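Local coordinates for enoyl-CoA hydratase (Mycolicibacterium smegmatis, PDB 7MCM), which probably hydrates the double bond of enoyl-CoA thioesters to give (3S)-3-hydroxyacyl-CoA, a step of fatty acid metabolism, at residues Arg131-Ser136 against Gly186-Val191; Val16-Ile21 against Val54-Gly59. One frame throughout, in Å; residues are numbered along the deposited sequence. Where two conformers were deposited one is given.

Contact 1. Residues Arg131-Ser136 against Gly186-Val191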
loop_
_atom_site.group_PDB
_atom_site.type_symbol
_atom_site.label_atom_id
_atom_site.label_comp_id
_atom_site.label_asym_id
_atom_site.label_seq_id
_atom_site.Cartn_x
_atom_site.Cartn_y
_atom_site.Cartn_z
ATOM N N ARG B 131 -12.586 22.892 -6.938
ATOM C CA ARG B 131 -13.308 23.879 -6.149
ATOM C C ARG B 131 -13.069 25.270 -6.705
ATOM O O ARG B 131 -11.939 25.627 -7.042
ATOM C CB ARG B 131 -12.883 23.866 -4.688
ATOM C CG ARG B 131 -13.474 22.756 -3.859
ATOM C CD ARG B 131 -12.502 22.392 -2.727
ATOM N NE ARG B 131 -11.239 21.893 -3.253
ATOM C CZ ARG B 131 -11.099 20.684 -3.774
ATOM N NH1 ARG B 131 -12.130 19.850 -3.863
ATOM N NH2 ARG B 131 -9.905 20.299 -4.212
ATOM N N ILE B 132 -14.149 26.045 -6.809
ATOM C CA ILE B 132 -14.082 27.487 -6.984
ATOM C C ILE B 132 -15.021 28.094 -5.951
ATOM O O ILE B 132 -15.941 27.433 -5.460
ATOM C CB ILE B 132 -14.461 27.930 -8.415
ATOM C CG1 ILE B 132 -15.908 27.583 -8.708
ATOM C CG2 ILE B 132 -13.589 27.247 -9.452
ATOM C CD1 ILE B 132 -16.371 28.057 -10.081
ATOM N N ALA B 133 -14.793 29.370 -5.624
ATOM C CA ALA B 133 -15.488 29.979 -4.495
ATOM C C ALA B 133 -15.914 31.401 -4.803
ATOM O O ALA B 133 -15.257 32.118 -5.564
ATOM C CB ALA B 133 -14.621 29.992 -3.222
ATOM N N ALA B 134 -17.031 31.798 -4.188
ATOM C CA ALA B 134 -17.449 33.191 -4.112
ATOM C C ALA B 134 -16.608 33.937 -3.084
ATOM O O ALA B 134 -16.082 33.347 -2.140
ATOM C CB ALA B 134 -18.927 33.304 -3.718
ATOM N N GLU B 135 -16.516 35.263 -3.265
ATOM C CA GLU B 135 -15.750 36.083 -2.333
ATOM C C GLU B 135 -16.290 35.996 -0.909
ATOM O O GLU B 135 -15.537 36.221 0.043
ATOM C CB GLU B 135 -15.724 37.546 -2.804
ATOM C CG GLU B 135 -14.904 37.756 -4.082
ATOM C CD GLU B 135 -14.843 39.204 -4.538
ATOM O OE1 GLU B 135 -15.599 40.040 -4.001
ATOM O OE2 GLU B 135 -14.033 39.508 -5.438
ATOM N N SER B 136 -17.560 35.652 -0.731
ATOM C CA SER B 136 -18.115 35.543 0.610
ATOM C C SER B 136 -18.004 34.134 1.178
ATOM O O SER B 136 -18.416 33.903 2.317
ATOM C CB SER B 136 -19.576 36.009 0.611
ATOM O OG SER B 136 -20.385 35.162 -0.187
ATOM N N GLY B 186 -4.446 27.014 -2.405
ATOM C CA GLY B 186 -4.847 25.997 -3.355
ATOM C C GLY B 186 -6.066 25.209 -2.936
ATOM O O GLY B 186 -6.383 24.195 -3.573
ATOM N N LEU B 187 -6.742 25.616 -1.862
ATOM C CA LEU B 187 -8.000 24.968 -1.504
ATOM C C LEU B 187 -9.045 25.169 -2.601
ATOM O O LEU B 187 -9.840 24.263 -2.877
ATOM C CB LEU B 187 -8.490 25.501 -0.161
ATOM C CG LEU B 187 -9.735 24.913 0.512
ATOM C CD1 LEU B 187 -9.719 23.392 0.448
ATOM C CD2 LEU B 187 -9.802 25.378 1.967
ATOM N N VAL B 188 -9.032 26.333 -3.263
ATOM C CA VAL B 188 -9.865 26.610 -4.427
ATOM C C VAL B 188 -8.975 27.122 -5.558
ATOM O O VAL B 188 -7.876 27.640 -5.336
ATOM C CB VAL B 188 -10.981 27.639 -4.138
ATOM C CG1 VAL B 188 -11.839 27.205 -2.961
ATOM C CG2 VAL B 188 -10.385 29.023 -3.900
ATOM N N ASN B 189 -9.471 26.964 -6.790
ATOM C CA ASN B 189 -8.738 27.350 -7.992
ATOM C C ASN B 189 -9.014 28.782 -8.422
ATOM O O ASN B 189 -8.186 29.378 -9.118
ATOM C CB ASN B 189 -9.096 26.421 -9.155
ATOM C CG ASN B 189 -8.501 25.032 -9.011
ATOM O OD1 ASN B 189 -7.858 24.720 -8.010
ATOM N ND2 ASN B 189 -8.723 24.183 -10.020
ATOM N N GLU B 190 -10.171 29.336 -8.074
ATOM C CA GLU B 190 -10.438 30.729 -8.387
ATOM C C GLU B 190 -11.508 31.255 -7.441
ATOM O O GLU B 190 -12.313 30.501 -6.883
ATOM C CB GLU B 190 -10.845 30.933 -9.859
ATOM C CG GLU B 190 -11.983 30.077 -10.344
ATOM C CD GLU B 190 -12.283 30.239 -11.840
ATOM O OE1 GLU B 190 -12.006 31.325 -12.399
ATOM O OE2 GLU B 190 -12.805 29.280 -12.456
ATOM N N VAL B 191 -11.460 32.566 -7.224
ATOM C CA VAL B 191 -12.404 33.269 -6.367
ATOM C C VAL B 191 -13.134 34.277 -7.235
ATOM O O VAL B 191 -12.497 35.073 -7.935
ATOM C CB VAL B 191 -11.702 33.962 -5.182
ATOM C CG1 VAL B 191 -12.684 34.836 -4.407
ATOM C CG2 VAL B 191 -11.057 32.930 -4.275
HETATM O O HOH W 1 -7.854 21.887 -4.508
HETATM O O HOH W 2 -9.710 23.111 -6.386
HETATM O O HOH W 3 -11.884 37.948 -6.448
#
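Arg131 and Leu187 meet where the crotonase sheet gains its edge strand: 131-136 covers the end of inner strand 130-134 and the turn after it, and 186-191 leaves a Schellman motif at Gly186 and becomes the parallel strand 191-192. The dense part lies at the arginine. Its NE gives a bond of 2.8 Å to Leu187 O, in the guanidinium plane and almost in line with the carbonyl, while NH1 turns to Ala125 O and Cys128 O, so the buried group is held at several points and its rotation is fixed. The chain turns about its CG-CD bond (chi3 -62°), bringing NE to the carbonyl. Val188 CG1 lies between Arg131 CB and Ala133 CB, 3.9 Å from each, and Phe139 and Leu183 pack on the same valine. Backbone bonds pin the loop, from Asn189 N to Arg131 O (2.8 Å) and from Ala133 N to Glu190 O (3.0 Å). In one of its two conformers Glu190 also packs closely alongside Ile132, CG to CG2 at 3.4 Å. Packing thins toward Asn189, whose O takes a weak hydrogen bond from Arg166 NH2 of a neighbouring subunit, and toward the exposed Glu135. In the conformer described here, Glu135 crosses Val191 at about a right angle, and a water donates to both Glu135 OE2, at 2.8 Å, and Val191 O, at 3.3 Å.

Contact 2. Residues Val16-Ile21 against Val54-Gly59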
loop_
_atom_site.group_PDB
_atom_site.type_symbol
_atom_site.label_atom_id
_atom_site.label_comp_id
_atom_site.label_asym_id
_atom_site.label_seq_id
_atom_site.Cartn_x
_atom_site.Cartn_y
_atom_site.Cartn_z
ATOM N N VAL B 16 -24.320 19.025 -18.523
ATOM C CA VAL B 16 -23.955 19.513 -17.200
ATOM C C VAL B 16 -25.191 19.486 -16.318
ATOM O O VAL B 16 -26.212 20.095 -16.653
ATOM C CB VAL B 16 -23.367 20.932 -17.273
ATOM C CG1 VAL B 16 -22.966 21.422 -15.877
ATOM C CG2 VAL B 16 -22.177 20.956 -18.221
ATOM N N GLN B 17 -25.088 18.815 -15.174
ATOM C CA GLN B 17 -26.125 18.851 -14.154
ATOM C C GLN B 17 -25.665 19.743 -13.016
ATOM O O GLN B 17 -24.491 19.726 -12.638
ATOM C CB GLN B 17 -26.439 17.463 -13.589
ATOM C CG GLN B 17 -27.415 16.649 -14.368
ATOM C CD GLN B 17 -27.794 15.372 -13.647
ATOM O OE1 GLN B 17 -27.204 15.028 -12.623
ATOM N NE2 GLN B 17 -28.765 14.651 -14.192
ATOM N N THR B 18 -26.588 20.519 -12.466
ATOM C CA THR B 18 -26.317 21.263 -11.248
ATOM C C THR B 18 -27.118 20.647 -10.113
ATOM O O THR B 18 -28.329 20.422 -10.247
ATOM C CB THR B 18 -26.651 22.741 -11.415
ATOM O OG1 THR B 18 -25.911 23.257 -12.521
ATOM C CG2 THR B 18 -26.251 23.518 -10.165
ATOM N N TRP B 19 -26.431 20.342 -9.018
ATOM C CA TRP B 19 -27.043 19.857 -7.788
ATOM C C TRP B 19 -26.968 20.987 -6.773
ATOM O O TRP B 19 -25.870 21.442 -6.436
ATOM C CB TRP B 19 -26.314 18.627 -7.251
ATOM C CG TRP B 19 -26.240 17.460 -8.191
ATOM C CD1 TRP B 19 -26.830 17.341 -9.417
ATOM C CD2 TRP B 19 -25.527 16.240 -7.967
ATOM N NE1 TRP B 19 -26.536 16.114 -9.964
ATOM C CE2 TRP B 19 -25.735 15.421 -9.093
ATOM C CE3 TRP B 19 -24.734 15.758 -6.915
ATOM C CZ2 TRP B 19 -25.184 14.143 -9.197
ATOM C CZ3 TRP B 19 -24.186 14.495 -7.021
ATOM C CH2 TRP B 19 -24.403 13.704 -8.157
ATOM N N THR B 20 -28.127 21.448 -6.298
ATOM C CA THR B 20 -28.185 22.546 -5.343
ATOM C C THR B 20 -28.675 21.989 -4.011
ATOM O O THR B 20 -29.823 21.537 -3.904
ATOM C CB THR B 20 -29.092 23.672 -5.832
ATOM O OG1 THR B 20 -28.686 24.086 -7.140
ATOM C CG2 THR B 20 -28.980 24.854 -4.902
ATOM N N ILE B 21 -27.796 22.030 -3.001
ATOM C CA ILE B 21 -28.180 21.645 -1.649
ATOM C C ILE B 21 -29.240 22.610 -1.160
ATOM O O ILE B 21 -29.054 23.831 -1.215
ATOM C CB ILE B 21 -26.956 21.676 -0.724
ATOM C CG1 ILE B 21 -25.837 20.780 -1.270
ATOM C CG2 ILE B 21 -27.367 21.291 0.722
ATOM C CD1 ILE B 21 -24.483 21.034 -0.611
ATOM N N VAL B 54 -20.585 16.269 -16.431
ATOM C CA VAL B 54 -20.077 17.128 -15.360
ATOM C C VAL B 54 -21.226 17.413 -14.402
ATOM O O VAL B 54 -22.368 17.604 -14.836
ATOM C CB VAL B 54 -19.508 18.464 -15.895
ATOM C CG1 VAL B 54 -18.783 19.215 -14.789
ATOM C CG2 VAL B 54 -18.591 18.254 -17.074
ATOM N N VAL B 55 -20.913 17.461 -13.105
ATOM C CA VAL B 55 -21.832 17.923 -12.061
ATOM C C VAL B 55 -21.229 19.165 -11.429
ATOM O O VAL B 55 -20.031 19.191 -11.126
ATOM C CB VAL B 55 -22.100 16.840 -10.990
ATOM C CG1 VAL B 55 -22.760 17.433 -9.726
ATOM C CG2 VAL B 55 -22.975 15.742 -11.547
ATOM N N ILE B 56 -22.046 20.209 -11.285
ATOM C CA ILE B 56 -21.725 21.373 -10.464
ATOM C C ILE B 56 -22.500 21.246 -9.154
ATOM O O ILE B 56 -23.735 21.184 -9.160
ATOM C CB ILE B 56 -22.093 22.686 -11.167
ATOM C CG1 ILE B 56 -21.255 22.902 -12.438
ATOM C CG2 ILE B 56 -21.967 23.847 -10.178
ATOM C CD1 ILE B 56 -21.754 24.079 -13.300
ATOM N N LEU B 57 -21.793 21.238 -8.030
ATOM C CA LEU B 57 -22.414 21.120 -6.712
ATOM C C LEU B 57 -22.339 22.462 -5.998
ATOM O O LEU B 57 -21.257 23.033 -5.860
ATOM C CB LEU B 57 -21.730 20.034 -5.877
ATOM C CG LEU B 57 -22.221 19.858 -4.434
ATOM C CD1 LEU B 57 -23.685 19.395 -4.398
ATOM C CD2 LEU B 57 -21.304 18.884 -3.706
ATOM N N THR B 58 -23.485 22.964 -5.538
ATOM C CA THR B 58 -23.528 24.286 -4.934
ATOM C C THR B 58 -24.666 24.308 -3.913
ATOM O O THR B 58 -25.422 23.343 -3.781
ATOM C CB THR B 58 -23.690 25.358 -6.021
ATOM O OG1 THR B 58 -23.344 26.645 -5.511
ATOM C CG2 THR B 58 -25.106 25.381 -6.555
ATOM N N GLY B 59 -24.771 25.400 -3.168
ATOM C CA GLY B 59 -25.782 25.534 -2.116
ATOM C C GLY B 59 -26.780 26.634 -2.436
ATOM O O GLY B 59 -26.411 27.666 -3.002
#
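Ile56 N donates to Gln17 O at 2.8 Å, one of five backbone bonds that zip strands 16-21 and 54-59 together in parallel. The others run from Gln17 N to Val54 O, Trp19 N to Ile56 O, Thr58 N to Trp19 O and Ile21 N to Thr58 O, so odd-numbered residues of the first strand bond to even-numbered ones of the second. The strand axes diverge by only 22°, and facing residues stay in step from Val16 with Val54 to Ile21 with Gly59. The two strands and helix 33-48 between them make a beta-alpha-beta unit of the crotonase fold.

Trp19 dominates the face it shares with Gln17, Ile21, Val55 and Leu57. Its indole lies across Val55 at about a right angle, and Val55 CG1 stands over the five-membered ring, 3.6 Å from the centroid and 16° off the normal, a CH-pi contact. Val55 CG1 is anti to the backbone N (chi1 165°), which brings it over that ring's face, while CG2 lies over the same face near the six-membered ring, 3.6 Å from Trp19 CZ2. The indole cannot swing easily, because Trp19 NE1 gives a nearly straight bond of 2.9 Å to Gln17 OE1, with the acceptor in the ring plane. Leu57 CD1 packs 4.0 Å from both Trp19 CB and Ile21 CG1.

On the reverse face, Val16 CG1 touches Ile56 CD1 at 3.9 Å, and Thr20 lies alongside Thr58, whose OG1 bonds to Ala112 O of the next strand. Helix 33-48 covers the tryptophan through Ala42, Val43 and Ala46; helix 197-209 packs on Val54 and Ile56 from the other face, and strand 8-13 runs antiparallel beside 16-21.

Both contacts belong to one six-stranded sheet, in the order 8-13, 16-21, 54-59, 109-113, 130-134, 191-192. Contact 2 joins the second and third strands, and contact 1 the fifth and sixth, with strand 109-113 between the two pairs. Their centres lie 16 Å apart and their nearest atoms about 7 Å, without touching. Along the chain they come in series, contact 2 closing before contact 1 opens. Helix 197-209, which follows strand 191-192, spans both: it packs on Ile132 and Ala134 in one and on Thr18, Val54 and Ile56 in the other. From strand 16-21 onward the neighbouring strands of this crotonase-family sheet pair in parallel, while 8-13 joins antiparallel at one edge.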